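Local atomic coordinates of AvrL567-D (Melampsora lini, PDB entry 2QVT), a protein that is an avirulence protein of the flax rust fungus, probably acting as the ligand through which matching resistance proteins of flax detect infection. Residues S52-V57 with F69-G74; V84-S89 with R98-V103. One frame throughout, in Å; residues are numbered along the deposited sequence.

Contact 1: residues S52-V57 with F69-G74; sequences SGLVNV and FKWIGG
Strands 55-59 and 67-71 form a beta hairpin in the three-stranded antiparallel sheet of AvrL567-D, and Val55, Asn56 and Val57 meet Trp71, Lys70 and Phe69 across its open end. The hydrogen-bonded pair is Asn56 with Lys70, joined by Lys70 N to Asn56 O and Asn56 N to Lys70 O, both 2.9 Å. Past the regular strands the ladder gains a third rung, Ile72 N to Leu54 O at 2.7 Å. On the other edge of strand 55-59, Leu54 and Val55 both face Leu51 in a classic beta bulge. Val55 divides its branches: CG1 reaches Phe69 CD1 at the ring edge (3.7 Å), while CG2 goes to Trp71 CE3. Val57 lies alongside the same Phe69 ring. The opposite face carries Asn56, whose side chain crosses that of Ile72 at about a right angle and whose OD1 is hydrogen-bonded to Thr50 OG1. Trp71, with CG anti to the backbone N (chi1 -174°), runs side by side with Leu54, which lays CB against CZ3 at 3.6 Å and CD2 against CH2. At the five-membered ring NE1 helps fix the indole's rotation through a nearly straight bond (175°) to Gly74 O, 2.8 Å away and in the ring plane.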
loop_
_atom_site.group_PDB
_atom_site.type_symbol
_atom_site.label_atom_id
_atom_site.label_comp_id
_atom_site.label_asym_id
_atom_site.label_seq_id
_atom_site.Cartn_x
_atom_site.Cartn_y
_atom_site.Cartn_z
ATOM N N SER A 52 9.611 -4.285 1.351
ATOM C CA SER A 52 10.395 -5.438 1.006
ATOM C C SER A 52 11.696 -5.128 0.219
ATOM O O SER A 52 12.196 -6.007 -0.464
ATOM C CB SER A 52 9.535 -6.408 0.193
ATOM O OG SER A 52 8.395 -6.848 0.902
ATOM N N GLY A 53 12.235 -3.910 0.295
ATOM C CA GLY A 53 13.382 -3.589 -0.538
ATOM C C GLY A 53 13.118 -3.438 -2.053
ATOM O O GLY A 53 14.059 -3.245 -2.828
ATOM N N LEU A 54 11.853 -3.471 -2.478
ATOM C CA LEU A 54 11.509 -3.587 -3.908
ATOM C C LEU A 54 10.637 -2.448 -4.473
ATOM O O LEU A 54 10.771 -2.090 -5.644
ATOM C CB LEU A 54 10.811 -4.922 -4.174
ATOM C CG LEU A 54 11.615 -6.192 -3.873
ATOM C CD1 LEU A 54 10.709 -7.419 -3.889
ATOM C CD2 LEU A 54 12.875 -6.357 -4.800
ATOM N N VAL A 55 9.773 -1.876 -3.622
ATOM C CA VAL A 55 8.673 -1.030 -4.066
ATOM C C VAL A 55 8.575 0.211 -3.162
ATOM O O VAL A 55 8.320 0.111 -1.968
ATOM C CB VAL A 55 7.305 -1.852 -4.125
ATOM C CG1 VAL A 55 6.085 -0.929 -4.173
ATOM C CG2 VAL A 55 7.264 -2.803 -5.336
ATOM N N ASN A 56 8.796 1.383 -3.746
ATOM C CA ASN A 56 8.601 2.628 -3.040
ATOM C C ASN A 56 7.152 2.982 -3.083
ATOM O O ASN A 56 6.456 2.648 -4.090
ATOM C CB ASN A 56 9.390 3.748 -3.690
ATOM C CG ASN A 56 10.817 3.862 -3.141
ATOM O OD1 ASN A 56 11.255 3.094 -2.245
ATOM N ND2 ASN A 56 11.560 4.811 -3.704
ATOM N N VAL A 57 6.690 3.643 -2.008
ATOM C CA VAL A 57 5.264 4.037 -1.856
ATOM C C VAL A 57 5.188 5.530 -1.528
ATOM O O VAL A 57 6.028 6.022 -0.853
ATOM C CB VAL A 57 4.565 3.201 -0.747
ATOM C CG1 VAL A 57 3.052 3.488 -0.628
ATOM C CG2 VAL A 57 4.861 1.684 -0.920
ATOM N N PHE A 69 2.764 3.464 -6.210
ATOM C CA PHE A 69 3.810 2.483 -6.135
ATOM C C PHE A 69 4.783 2.680 -7.286
ATOM O O PHE A 69 4.380 3.069 -8.396
ATOM C CB PHE A 69 3.188 1.096 -6.188
ATOM C CG PHE A 69 2.229 0.861 -5.074
ATOM C CD1 PHE A 69 2.696 0.488 -3.793
ATOM C CD2 PHE A 69 0.858 1.050 -5.263
ATOM C CE1 PHE A 69 1.832 0.287 -2.771
ATOM C CE2 PHE A 69 -0.021 0.843 -4.207
ATOM C CZ PHE A 69 0.481 0.473 -2.955
ATOM N N LYS A 70 6.058 2.446 -6.994
ATOM C CA LYS A 70 7.067 2.391 -8.005
ATOM C C LYS A 70 8.067 1.277 -7.716
ATOM O O LYS A 70 8.687 1.256 -6.631
ATOM C CB LYS A 70 7.810 3.734 -8.107
ATOM C CG LYS A 70 8.792 3.800 -9.296
ATOM C CD LYS A 70 9.530 5.104 -9.309
ATOM C CE LYS A 70 8.724 6.171 -9.924
ATOM N NZ LYS A 70 9.579 7.397 -10.127
ATOM N N TRP A 71 8.257 0.393 -8.686
ATOM C CA TRP A 71 9.359 -0.581 -8.630
ATOM C C TRP A 71 10.766 0.039 -8.556
ATOM O O TRP A 71 11.198 0.713 -9.470
ATOM C CB TRP A 71 9.300 -1.556 -9.839
ATOM C CG TRP A 71 10.345 -2.687 -9.765
ATOM C CD1 TRP A 71 11.556 -2.739 -10.429
ATOM C CD2 TRP A 71 10.277 -3.873 -8.970
ATOM N NE1 TRP A 71 12.209 -3.908 -10.122
ATOM C CE2 TRP A 71 11.450 -4.625 -9.238
ATOM C CE3 TRP A 71 9.315 -4.403 -8.090
ATOM C CZ2 TRP A 71 11.712 -5.866 -8.628
ATOM C CZ3 TRP A 71 9.566 -5.642 -7.496
ATOM C CH2 TRP A 71 10.762 -6.352 -7.761
ATOM N N ILE A 72 11.509 -0.273 -7.494
ATOM C CA ILE A 72 12.900 0.199 -7.395
ATOM C C ILE A 72 13.870 -0.959 -7.260
ATOM O O ILE A 72 15.018 -0.732 -6.895
ATOM C CB ILE A 72 13.136 1.277 -6.260
ATOM C CG1 ILE A 72 12.655 0.810 -4.874
ATOM C CG2 ILE A 72 12.437 2.606 -6.655
ATOM C CD1 ILE A 72 13.461 -0.304 -4.177
ATOM N N GLY A 73 13.394 -2.188 -7.501
ATOM C CA GLY A 73 14.208 -3.383 -7.337
ATOM C C GLY A 73 15.175 -3.730 -8.481
ATOM O O GLY A 73 15.710 -4.842 -8.524
ATOM N N GLY A 74 15.438 -2.808 -9.405
ATOM C CA GLY A 74 16.296 -3.134 -10.539
ATOM C C GLY A 74 15.727 -4.170 -11.504
ATOM O O GLY A 74 14.645 -4.714 -11.285
#

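Contact 2: residues V84-S89 with R98-V103; sequences VHIAHS and RTLGTV
Backbone hydrogen bonds set the register between Val84-Ile86 and Arg98-Gly101. Ile86 and Arg98 are the hydrogen-bonded pair: Arg98 N reaches Ile86 O, and Ile86 N reaches Arg98 O, both at 2.8 Å, the second donor standing well above the carbonyl plane. Farther along, Leu100 N binds Val84 O at 2.8 Å and Val84 N binds Gly101 O at 3.1 Å, both donors lying close to the C=O axis. Between these rungs His85 and Thr99 form a non-hydrogen-bonded pair, where His85 CA also comes within 3.1 Å of Arg98 O in a CA-H...O contact. Gly101 takes a positive phi (119°), a conformation open to a residue without a side chain, and its O accepts from Val84 N.

These bonds knit the beta hairpin of strands 81-86 and 98-104, with 98-104 outermost in the four-stranded antiparallel sheet and 141-148 on the other side of 81-86.

Apolar packing occupies the buried face. Val84 splits its methyls, CG1 meeting Leu100 CD1 and CG2 against Val103 CG1 at 3.7 Å. Leu100 CD1 also meets Ile86 CD1 at 4.0 Å, while Ile86 CG2 rests on Arg98 CB.

Guanidinium and ring meet at the other end. The Arg98 chain, bent at chi2 and chi3, doubles back so that its guanidinium lies flat on the His88 ring in a parallel stack, planes 8° apart and centres 3.7 Å apart. Arg98 NE stands over the middle of the His88 imidazole, and Arg98 CG lies 3.3 Å from His88 NE2. Arg98 NH2 is hydrogen-bonded to Leu96 O, which helps fix the guanidinium's rotation, while Phe128 and His129 also bring their rings to His88.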
loop_
_atom_site.group_PDB
_atom_site.type_symbol
_atom_site.label_atom_id
_atom_site.label_comp_id
_atom_site.label_asym_id
_atom_site.label_seq_id
_atom_site.Cartn_x
_atom_site.Cartn_y
_atom_site.Cartn_z
ATOM N N VAL A 84 -0.614 -6.362 -2.999
ATOM C CA VAL A 84 -0.430 -5.379 -1.940
ATOM C C VAL A 84 -1.526 -5.656 -0.923
ATOM O O VAL A 84 -2.677 -5.348 -1.163
ATOM C CB VAL A 84 -0.590 -3.922 -2.413
ATOM C CG1 VAL A 84 -0.291 -2.967 -1.237
ATOM C CG2 VAL A 84 0.306 -3.635 -3.611
ATOM N N HIS A 85 -1.151 -6.271 0.183
ATOM C CA HIS A 85 -2.064 -6.532 1.277
ATOM C C HIS A 85 -2.168 -5.313 2.209
ATOM O O HIS A 85 -1.201 -4.570 2.425
ATOM C CB HIS A 85 -1.584 -7.769 2.085
ATOM C CG HIS A 85 -1.959 -9.091 1.479
ATOM N ND1 HIS A 85 -2.328 -9.238 0.153
ATOM C CD2 HIS A 85 -2.018 -10.325 2.017
ATOM C CE1 HIS A 85 -2.596 -10.508 -0.102
ATOM N NE2 HIS A 85 -2.423 -11.186 1.017
ATOM N N ILE A 86 -3.359 -5.147 2.774
ATOM C CA ILE A 86 -3.634 -4.098 3.693
ATOM C C ILE A 86 -4.468 -4.678 4.835
ATOM O O ILE A 86 -5.418 -5.428 4.602
ATOM C CB ILE A 86 -4.390 -2.899 2.986
ATOM C CG1 ILE A 86 -4.536 -1.709 3.950
ATOM C CG2 ILE A 86 -5.764 -3.382 2.314
ATOM C CD1 ILE A 86 -4.917 -0.345 3.252
ATOM N N ALA A 87 -4.105 -4.299 6.060
ATOM C CA ALA A 87 -4.866 -4.575 7.240
ATOM C C ALA A 87 -6.113 -3.683 7.460
ATOM O O ALA A 87 -6.156 -2.494 7.093
ATOM C CB ALA A 87 -3.896 -4.500 8.499
ATOM N N HIS A 88 -7.105 -4.257 8.138
ATOM C CA HIS A 88 -8.237 -3.483 8.656
ATOM C C HIS A 88 -8.065 -3.295 10.176
ATOM O O HIS A 88 -7.641 -4.217 10.876
ATOM C CB HIS A 88 -9.546 -4.214 8.369
ATOM C CG HIS A 88 -9.987 -4.152 6.941
ATOM N ND1 HIS A 88 -11.284 -4.414 6.569
ATOM C CD2 HIS A 88 -9.320 -3.868 5.797
ATOM C CE1 HIS A 88 -11.407 -4.298 5.255
ATOM N NE2 HIS A 88 -10.229 -3.960 4.758
ATOM N N SER A 89 -8.378 -2.091 10.674
ATOM C CA SER A 89 -8.209 -1.771 12.093
ATOM C C SER A 89 -9.485 -2.044 12.921
ATOM O O SER A 89 -9.431 -2.182 14.143
ATOM C CB SER A 89 -7.815 -0.308 12.240
ATOM O OG SER A 89 -8.822 0.496 11.649
ATOM N N ARG A 98 -6.634 -7.714 3.426
ATOM C CA ARG A 98 -7.372 -7.386 2.232
ATOM C C ARG A 98 -6.327 -7.049 1.200
ATOM O O ARG A 98 -5.156 -6.911 1.490
ATOM C CB ARG A 98 -8.277 -6.171 2.482
ATOM C CG ARG A 98 -9.779 -6.351 2.574
ATOM C CD ARG A 98 -10.383 -7.476 3.444
ATOM N NE ARG A 98 -10.111 -7.542 4.876
ATOM C CZ ARG A 98 -11.019 -7.756 5.847
ATOM N NH1 ARG A 98 -12.305 -7.828 5.595
ATOM N NH2 ARG A 98 -10.625 -7.879 7.109
ATOM N N THR A 99 -6.779 -6.895 -0.025
ATOM C CA THR A 99 -5.861 -6.504 -1.082
ATOM C C THR A 99 -6.190 -5.121 -1.699
ATOM O O THR A 99 -7.360 -4.720 -1.713
ATOM C CB THR A 99 -5.679 -7.667 -2.097
ATOM O OG1 THR A 99 -4.645 -7.330 -3.012
ATOM C CG2 THR A 99 -6.938 -7.989 -2.832
ATOM N N LEU A 100 -5.148 -4.360 -2.094
ATOM C CA LEU A 100 -5.317 -3.120 -2.899
ATOM C C LEU A 100 -5.245 -3.368 -4.432
ATOM O O LEU A 100 -5.540 -2.466 -5.262
ATOM C CB LEU A 100 -4.369 -1.950 -2.438
ATOM C CG LEU A 100 -4.598 -1.398 -0.981
ATOM C CD1 LEU A 100 -3.491 -0.490 -0.440
ATOM C CD2 LEU A 100 -5.965 -0.702 -0.765
ATOM N N GLY A 101 -4.884 -4.583 -4.818
ATOM C CA GLY A 101 -4.551 -4.818 -6.216
ATOM C C GLY A 101 -3.108 -5.286 -6.295
ATOM O O GLY A 101 -2.525 -5.693 -5.285
ATOM N N THR A 102 -2.540 -5.268 -7.497
ATOM C CA THR A 102 -1.226 -5.856 -7.680
ATOM C C THR A 102 -0.304 -4.786 -8.172
ATOM O O THR A 102 -0.738 -3.819 -8.775
ATOM C CB THR A 102 -1.200 -7.087 -8.667
ATOM O OG1 THR A 102 -1.765 -6.689 -9.913
ATOM C CG2 THR A 102 -1.975 -8.325 -8.100
ATOM N N VAL A 103 0.981 -4.959 -7.867
ATOM C CA VAL A 103 1.988 -4.121 -8.427
ATOM C C VAL A 103 2.966 -5.057 -9.150
ATOM O O VAL A 103 2.976 -6.264 -8.897
ATOM C CB VAL A 103 2.639 -3.221 -7.337
ATOM C CG1 VAL A 103 1.603 -2.193 -6.818
ATOM C CG2 VAL A 103 3.190 -4.056 -6.211
#

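Two hairpins that follow one another in the chain, one from each sheet, illustrate how a small all-beta protein builds its interior. Contact 1 closes before contact 2 opens, and their centres lie about 16 Å apart, yet they touch through Phe69. Its CG sits 3.6 Å from Val103 CG1 and its CZ 3.9 Å from Val84 CG1, so one ring of the 67-71 strand bridges to both strands of the second hairpin. Strand 141-148 adds a further tie: Leu146 meets Val55 and Val103, and Ile144 meets Val57 and Ile86. The two sheets thus pack through their apolar faces, whereas Asn56 of contact 1 points to the opposite side of its sheet.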